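Magnetosome protein MamA (Magnetospirillum gryphiswaldense, PDB 3AS8) probably serves as a tetratricopeptide-repeat scaffold that recognises other copies of itself and assembles into complexes associated with the magnetosome. Local coordinates at residues Tyr24-Tyr35 and His47-Thr55. Numbering follows the deposited sequence.
Sequences YSEAVVMLEQVY and HLGIAYVKT. With SO4 (sulfate ion), chain D.
Y24 lays its ring along the side chain of K54. The methylene CG of K54 stands 3.4 Å from the centroid of the Y24 ring, only 3° off the ring normal, a CH-pi contact over the face. The lysine chain bends at chi2, and CB, CG and CD follow the ring. I50 CG2 meets CE1 of Y24 obliquely. Beyond the ring, Y24 OH and a sulfate oxygen share one water, which sits in the ring plane at its edge. K54 NZ makes weak bonds to that water and to the sulfate, probably an ion from the crystallisation liquor. An alanine in place of Y24 would probably leave the K54 methylenes without their aromatic cover and the water without the phenol.

L48 fills the other end of the contact. Its CG is anti to the backbone N (chi1 177°), and its two methyls part company. CD1 rests 3.8 Å from V28 CA and also lies over the rim of one face of the Y52 ring. CD2 packs 3.6 Å from Y35 CB. Between the ends, A51 allows close approach: its CB lies 3.7 Å from V28 CG2 and 3.9 Å from A27 CB.

V28 CG1 also touches Y52 CE1, at 3.5 Å. The Y52 hydroxyl donates to E32 OE2 at 2.7 Å, and OE2 accepts through its anti lone pair.

The helix axes approach to 8.5 Å and cross at -129°. This is helix-on-helix packing in a tetratricopeptide-repeat fold. Helix 5-20 lies against A27 and M30. Helix 58-71 packs on L48 and Y52, and helix 76-88 meets I50, continuing the stack of helices.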
ATOM      1  N   TYR A  24       3.169  11.380  14.279  1.00 19.58           N
ATOM      2  CA  TYR A  24       3.607  11.820  12.939  1.00 16.30           C
ATOM      3  C   TYR A  24       3.964  13.276  12.871  1.00 15.26           C
ATOM      4  O   TYR A  24       4.968  13.640  12.264  1.00 14.41           O
ATOM      5  CB  TYR A  24       2.546  11.420  11.895  1.00 15.58           C
ATOM      6  CG  TYR A  24       2.365   9.911  11.737  1.00 18.54           C
ATOM      7  CD1 TYR A  24       3.376   9.095  11.283  1.00 20.10           C
ATOM      8  CD2 TYR A  24       1.164   9.298  12.091  1.00 19.55           C
ATOM      9  CE1 TYR A  24       3.182   7.705  11.149  1.00 20.94           C
ATOM     10  CE2 TYR A  24       0.970   7.984  11.971  1.00 20.61           C
ATOM     11  CZ  TYR A  24       1.977   7.177  11.518  1.00 26.39           C
ATOM     12  OH  TYR A  24       1.739   5.841  11.447  1.00 30.54           O
ATOM     13  N   SER A  25       3.234  14.113  13.605  1.00 14.73           N
ATOM     14  CA  SER A  25       3.474  15.567  13.557  1.00 16.10           C
ATOM     15  C   SER A  25       4.845  15.880  14.204  1.00 15.86           C
ATOM     16  O   SER A  25       5.652  16.652  13.667  1.00 15.99           O
ATOM     17  CB  SER A  25       2.346  16.323  14.298  1.00 17.21           C
ATOM     18  OG  SER A  25       1.054  16.122  13.784  1.00 20.23           O
ATOM     19  N   GLU A  26       5.131  15.226  15.342  1.00 17.53           N
ATOM     20  CA  GLU A  26       6.399  15.466  16.046  1.00 17.29           C
ATOM     21  C   GLU A  26       7.508  14.865  15.210  1.00 17.82           C
ATOM     22  O   GLU A  26       8.611  15.413  15.187  1.00 19.38           O
ATOM     23  CB  GLU A  26       6.347  14.902  17.469  1.00 17.73           C
ATOM     24  CG  GLU A  26       5.442  15.742  18.435  1.00 19.95           C
ATOM     25  CD  GLU A  26       5.045  15.048  19.699  1.00 21.50           C
ATOM     26  OE1 GLU A  26       4.307  14.011  19.671  1.00 24.38           O
ATOM     27  OE2 GLU A  26       5.468  15.558  20.740  1.00 30.46           O
ATOM     28  N   ALA A  27       7.239  13.762  14.502  1.00 17.67           N
ATOM     29  CA  ALA A  27       8.227  13.212  13.528  1.00 16.87           C
ATOM     30  C   ALA A  27       8.605  14.191  12.396  1.00 16.50           C
ATOM     31  O   ALA A  27       9.771  14.277  11.997  1.00 15.67           O
ATOM     32  CB  ALA A  27       7.756  11.841  12.895  1.00 15.25           C
ATOM     33  N   VAL A  28       7.621  14.912  11.860  1.00 16.45           N
ATOM     34  CA  VAL A  28       7.913  15.971  10.858  1.00 16.38           C
ATOM     35  C   VAL A  28       8.786  17.042  11.484  1.00 17.46           C
ATOM     36  O   VAL A  28       9.799  17.399  10.899  1.00 17.91           O
ATOM     37  CB  VAL A  28       6.628  16.631  10.279  1.00 16.42           C
ATOM     38  CG1 VAL A  28       6.974  17.786   9.253  1.00 14.92           C
ATOM     39  CG2 VAL A  28       5.772  15.582   9.655  1.00 18.43           C
ATOM     40  N   VAL A  29       8.369  17.558  12.644  1.00 17.45           N
ATOM     41  CA  VAL A  29       9.131  18.617  13.311  1.00 19.05           C
ATOM     42  C   VAL A  29      10.619  18.237  13.517  1.00 19.42           C
ATOM     43  O   VAL A  29      11.514  19.006  13.225  1.00 22.31           O
ATOM     44  CB  VAL A  29       8.513  19.030  14.676  1.00 19.06           C
ATOM     45  CG1 VAL A  29       9.490  19.905  15.429  1.00 21.15           C
ATOM     46  CG2 VAL A  29       7.088  19.765  14.467  1.00 21.03           C
ATOM     47  N   MET A  30      10.872  17.072  14.052  1.00 18.76           N
ATOM     48  CA  MET A  30      12.251  16.615  14.285  1.00 20.00           C
ATOM     49  C   MET A  30      12.986  16.248  13.012  1.00 18.44           C
ATOM     50  O   MET A  30      14.159  16.634  12.824  1.00 19.82           O
ATOM     51  CB  MET A  30      12.282  15.419  15.244  1.00 20.45           C
ATOM     52  CG  MET A  30      11.786  15.649  16.710  1.00 27.98           C
ATOM     53  SD  MET A  30      12.829  16.791  17.636  1.00 46.83           S
ATOM     54  CE  MET A  30      11.842  18.260  17.647  1.00 41.17           C
ATOM     55  N   LEU A  31      12.379  15.450  12.149  1.00 18.84           N
ATOM     56  CA  LEU A  31      13.152  14.912  10.992  1.00 19.50           C
ATOM     57  C   LEU A  31      13.455  15.962   9.941  1.00 21.18           C
ATOM     58  O   LEU A  31      14.458  15.860   9.231  1.00 20.40           O
ATOM     59  CB  LEU A  31      12.560  13.624  10.399  1.00 18.44           C
ATOM     60  CG  LEU A  31      12.556  12.329  11.252  1.00 19.47           C
ATOM     61  CD1 LEU A  31      11.690  11.189  10.630  1.00 19.53           C
ATOM     62  CD2 LEU A  31      13.922  11.873  11.759  1.00 19.27           C
ATOM     63  N   GLU A  32      12.649  17.011   9.873  1.00 19.96           N
ATOM     64  CA  GLU A  32      12.958  18.126   9.004  1.00 21.78           C
ATOM     65  C   GLU A  32      14.314  18.776   9.345  1.00 23.78           C
ATOM     66  O   GLU A  32      14.930  19.425   8.487  1.00 24.71           O
ATOM     67  CB  GLU A  32      11.883  19.202   9.141  1.00 22.71           C
ATOM     68  CG  GLU A  32      10.681  18.961   8.242  1.00 26.69           C
ATOM     69  CD  GLU A  32       9.591  20.063   8.305  1.00 29.76           C
ATOM     70  OE1 GLU A  32       9.538  20.845   9.283  1.00 31.96           O
ATOM     71  OE2 GLU A  32       8.784  20.137   7.356  1.00 27.86           O
ATOM     72  N   GLN A  33      14.751  18.610  10.585  1.00 23.60           N
ATOM     73  CA  GLN A  33      15.952  19.260  11.072  1.00 26.59           C
ATOM     74  C   GLN A  33      17.180  18.414  10.836  1.00 29.75           C
ATOM     75  O   GLN A  33      18.297  18.844  11.184  1.00 32.93           O
ATOM     76  CB  GLN A  33      15.803  19.562  12.573  1.00 25.66           C
ATOM     77  CG  GLN A  33      14.713  20.575  12.836  1.00 27.09           C
ATOM     78  CD  GLN A  33      14.572  20.907  14.299  1.00 29.25           C
ATOM     79  OE1 GLN A  33      15.446  21.577  14.843  1.00 26.63           O
ATOM     80  NE2 GLN A  33      13.476  20.460  14.945  1.00 24.93           N
ATOM     81  N   VAL A  34      16.989  17.189  10.331  1.00 29.66           N
ATOM     82  CA  VAL A  34      18.128  16.368   9.905  1.00 30.90           C
ATOM     83  C   VAL A  34      18.108  15.931   8.433  1.00 31.24           C
ATOM     84  O   VAL A  34      19.174  15.608   7.873  1.00 31.60           O
ATOM     85  CB  VAL A  34      18.386  15.137  10.827  1.00 31.15           C
ATOM     86  CG1 VAL A  34      17.193  14.237  10.997  1.00 26.81           C
ATOM     87  CG2 VAL A  34      19.586  14.350  10.284  1.00 36.31           C
ATOM     88  N   TYR A  35      16.935  15.929   7.795  1.00 29.15           N
ATOM     89  CA  TYR A  35      16.847  15.474   6.412  1.00 29.29           C
ATOM     90  C   TYR A  35      17.674  16.404   5.537  1.00 32.35           C
ATOM     91  O   TYR A  35      17.556  17.609   5.639  1.00 32.02           O
ATOM     92  CB  TYR A  35      15.388  15.410   5.887  1.00 28.79           C
ATOM     93  CG  TYR A  35      15.344  15.127   4.417  1.00 27.13           C
ATOM     94  CD1 TYR A  35      15.722  13.868   3.929  1.00 29.72           C
ATOM     95  CD2 TYR A  35      14.966  16.098   3.502  1.00 30.46           C
ATOM     96  CE1 TYR A  35      15.757  13.579   2.518  1.00 31.31           C
ATOM     97  CE2 TYR A  35      14.955  15.813   2.088  1.00 30.24           C
ATOM     98  CZ  TYR A  35      15.370  14.562   1.623  1.00 30.68           C
ATOM     99  OH  TYR A  35      15.371  14.304   0.269  1.00 36.52           O
ATOM    100  N   HIS A  47      10.911   7.542   7.051  1.00 20.99           N
ATOM    101  CA  HIS A  47      10.071   7.965   8.149  1.00 20.27           C
ATOM    102  C   HIS A  47       9.467   9.371   7.976  1.00 18.48           C
ATOM    103  O   HIS A  47       8.298   9.597   8.299  1.00 17.43           O
ATOM    104  CB  HIS A  47      10.808   7.675   9.447  1.00 20.37           C
ATOM    105  CG  HIS A  47      10.866   6.208   9.738  1.00 21.92           C
ATOM    106  ND1 HIS A  47      11.949   5.406   9.400  1.00 26.95           N
ATOM    107  CD2 HIS A  47       9.904   5.366  10.192  1.00 23.77           C
ATOM    108  CE1 HIS A  47      11.672   4.149   9.721  1.00 26.74           C
ATOM    109  NE2 HIS A  47      10.447   4.099  10.209  1.00 29.90           N
ATOM    110  N   LEU A  48      10.222  10.304   7.400  1.00 16.43           N
ATOM    111  CA  LEU A  48       9.674  11.619   7.150  1.00 16.75           C
ATOM    112  C   LEU A  48       8.661  11.602   6.007  1.00 16.27           C
ATOM    113  O   LEU A  48       7.706  12.383   5.999  1.00 18.50           O
ATOM    114  CB  LEU A  48      10.799  12.626   6.848  1.00 16.61           C
ATOM    115  CG  LEU A  48      10.443  14.072   6.484  1.00 19.06           C
ATOM    116  CD1 LEU A  48       9.573  14.850   7.589  1.00 16.16           C
ATOM    117  CD2 LEU A  48      11.833  14.770   6.288  1.00 16.41           C
ATOM    118  N   GLY A  49       8.930  10.787   5.000  1.00 18.18           N
ATOM    119  CA  GLY A  49       7.966  10.508   3.912  1.00 18.26           C
ATOM    120  C   GLY A  49       6.646  10.025   4.496  1.00 16.97           C
ATOM    121  O   GLY A  49       5.633  10.594   4.195  1.00 17.40           O
ATOM    122  N   ILE A  50       6.688   8.987   5.313  1.00 18.08           N
ATOM    123  CA  ILE A  50       5.496   8.435   6.027  1.00 18.72           C
ATOM    124  C   ILE A  50       4.794   9.537   6.792  1.00 19.05           C
ATOM    125  O   ILE A  50       3.608   9.766   6.634  1.00 21.06           O
ATOM    126  CB  ILE A  50       5.908   7.263   6.941  1.00 20.04           C
ATOM    127  CG1 ILE A  50       6.219   5.990   6.149  1.00 20.20           C
ATOM    128  CG2 ILE A  50       4.800   6.834   8.033  1.00 18.56           C
ATOM    129  CD1 ILE A  50       6.631   4.775   7.114  1.00 18.03           C
ATOM    130  N   ALA A  51       5.557  10.282   7.567  1.00 18.00           N
ATOM    131  CA  ALA A  51       5.038  11.396   8.378  1.00 16.45           C
ATOM    132  C   ALA A  51       4.407  12.509   7.562  1.00 16.08           C
ATOM    133  O   ALA A  51       3.360  13.035   7.967  1.00 14.59           O
ATOM    134  CB  ALA A  51       6.155  11.960   9.316  1.00 15.23           C
ATOM    135  N   TYR A  52       5.027  12.887   6.436  1.00 14.69           N
ATOM    136  CA  TYR A  52       4.439  13.876   5.530  1.00 16.26           C
ATOM    137  C   TYR A  52       3.128  13.396   4.892  1.00 17.19           C
ATOM    138  O   TYR A  52       2.165  14.176   4.875  1.00 16.37           O
ATOM    139  CB  TYR A  52       5.382  14.284   4.392  1.00 16.25           C
ATOM    140  CG  TYR A  52       6.419  15.329   4.716  1.00 16.67           C
ATOM    141  CD1 TYR A  52       6.141  16.397   5.525  1.00 18.92           C
ATOM    142  CD2 TYR A  52       7.694  15.258   4.126  1.00 20.10           C
ATOM    143  CE1 TYR A  52       7.084  17.406   5.768  1.00 22.63           C
ATOM    144  CE2 TYR A  52       8.673  16.236   4.382  1.00 22.61           C
ATOM    145  CZ  TYR A  52       8.364  17.310   5.211  1.00 23.87           C
ATOM    146  OH  TYR A  52       9.318  18.270   5.465  1.00 20.55           O
ATOM    147  N   VAL A  53       3.050  12.116   4.513  1.00 17.70           N
ATOM    148  CA  VAL A  53       1.781  11.615   3.978  1.00 19.73           C
ATOM    149  C   VAL A  53       0.660  11.619   5.049  1.00 20.17           C
ATOM    150  O   VAL A  53      -0.487  11.938   4.745  1.00 20.76           O
ATOM    151  CB  VAL A  53       1.930  10.201   3.392  1.00 21.69           C
ATOM    152  CG1 VAL A  53       0.539   9.594   2.978  1.00 22.65           C
ATOM    153  CG2 VAL A  53       2.899  10.277   2.158  1.00 16.90           C
ATOM    154  N   LYS A  54       1.007  11.247   6.258  1.00 17.93           N
ATOM    155  CA  LYS A  54       0.060  11.140   7.366  1.00 18.28           C
ATOM    156  C   LYS A  54      -0.461  12.519   7.739  1.00 18.34           C
ATOM    157  O   LYS A  54      -1.593  12.660   8.142  1.00 18.67           O
ATOM    158  CB  LYS A  54       0.742  10.453   8.604  1.00 17.40           C
ATOM    159  CG  LYS A  54       0.893   8.900   8.523  1.00 19.41           C
ATOM    160  CD  LYS A  54      -0.479   8.139   8.524  1.00 23.37           C
ATOM    161  CE  LYS A  54      -0.286   6.615   8.413  1.00 28.44           C
ATOM    162  NZ  LYS A  54      -1.637   5.884   8.590  1.00 30.57           N
ATOM    163  N   THR A  55       0.361  13.545   7.598  1.00 18.10           N
ATOM    164  CA  THR A  55      -0.004  14.892   7.979  1.00 17.47           C
ATOM    165  C   THR A  55      -0.466  15.733   6.819  1.00 19.77           C
ATOM    166  O   THR A  55      -0.739  16.931   7.013  1.00 21.51           O
ATOM    167  CB  THR A  55       1.147  15.653   8.721  1.00 17.68           C
ATOM    168  OG1 THR A  55       2.334  15.597   7.912  1.00 17.74           O
ATOM    169  CG2 THR A  55       1.403  14.986  10.157  1.00 15.07           C
TER
HETATM  170  S   SO4 D   3      -3.276   6.883  12.157  1.00 88.68           S
HETATM  171  O1  SO4 D   3      -3.040   7.437  13.492  1.00 88.81           O
HETATM  172  O2  SO4 D   3      -4.727   6.877  11.942  1.00 90.41           O
HETATM  173  O3  SO4 D   3      -2.666   7.715  11.119  1.00 89.41           O
HETATM  174  O4  SO4 D   3      -2.692   5.538  12.050  1.00 88.60           O
HETATM  175  O   HOH W   1      -0.447   4.724  11.420  1.00 46.42           O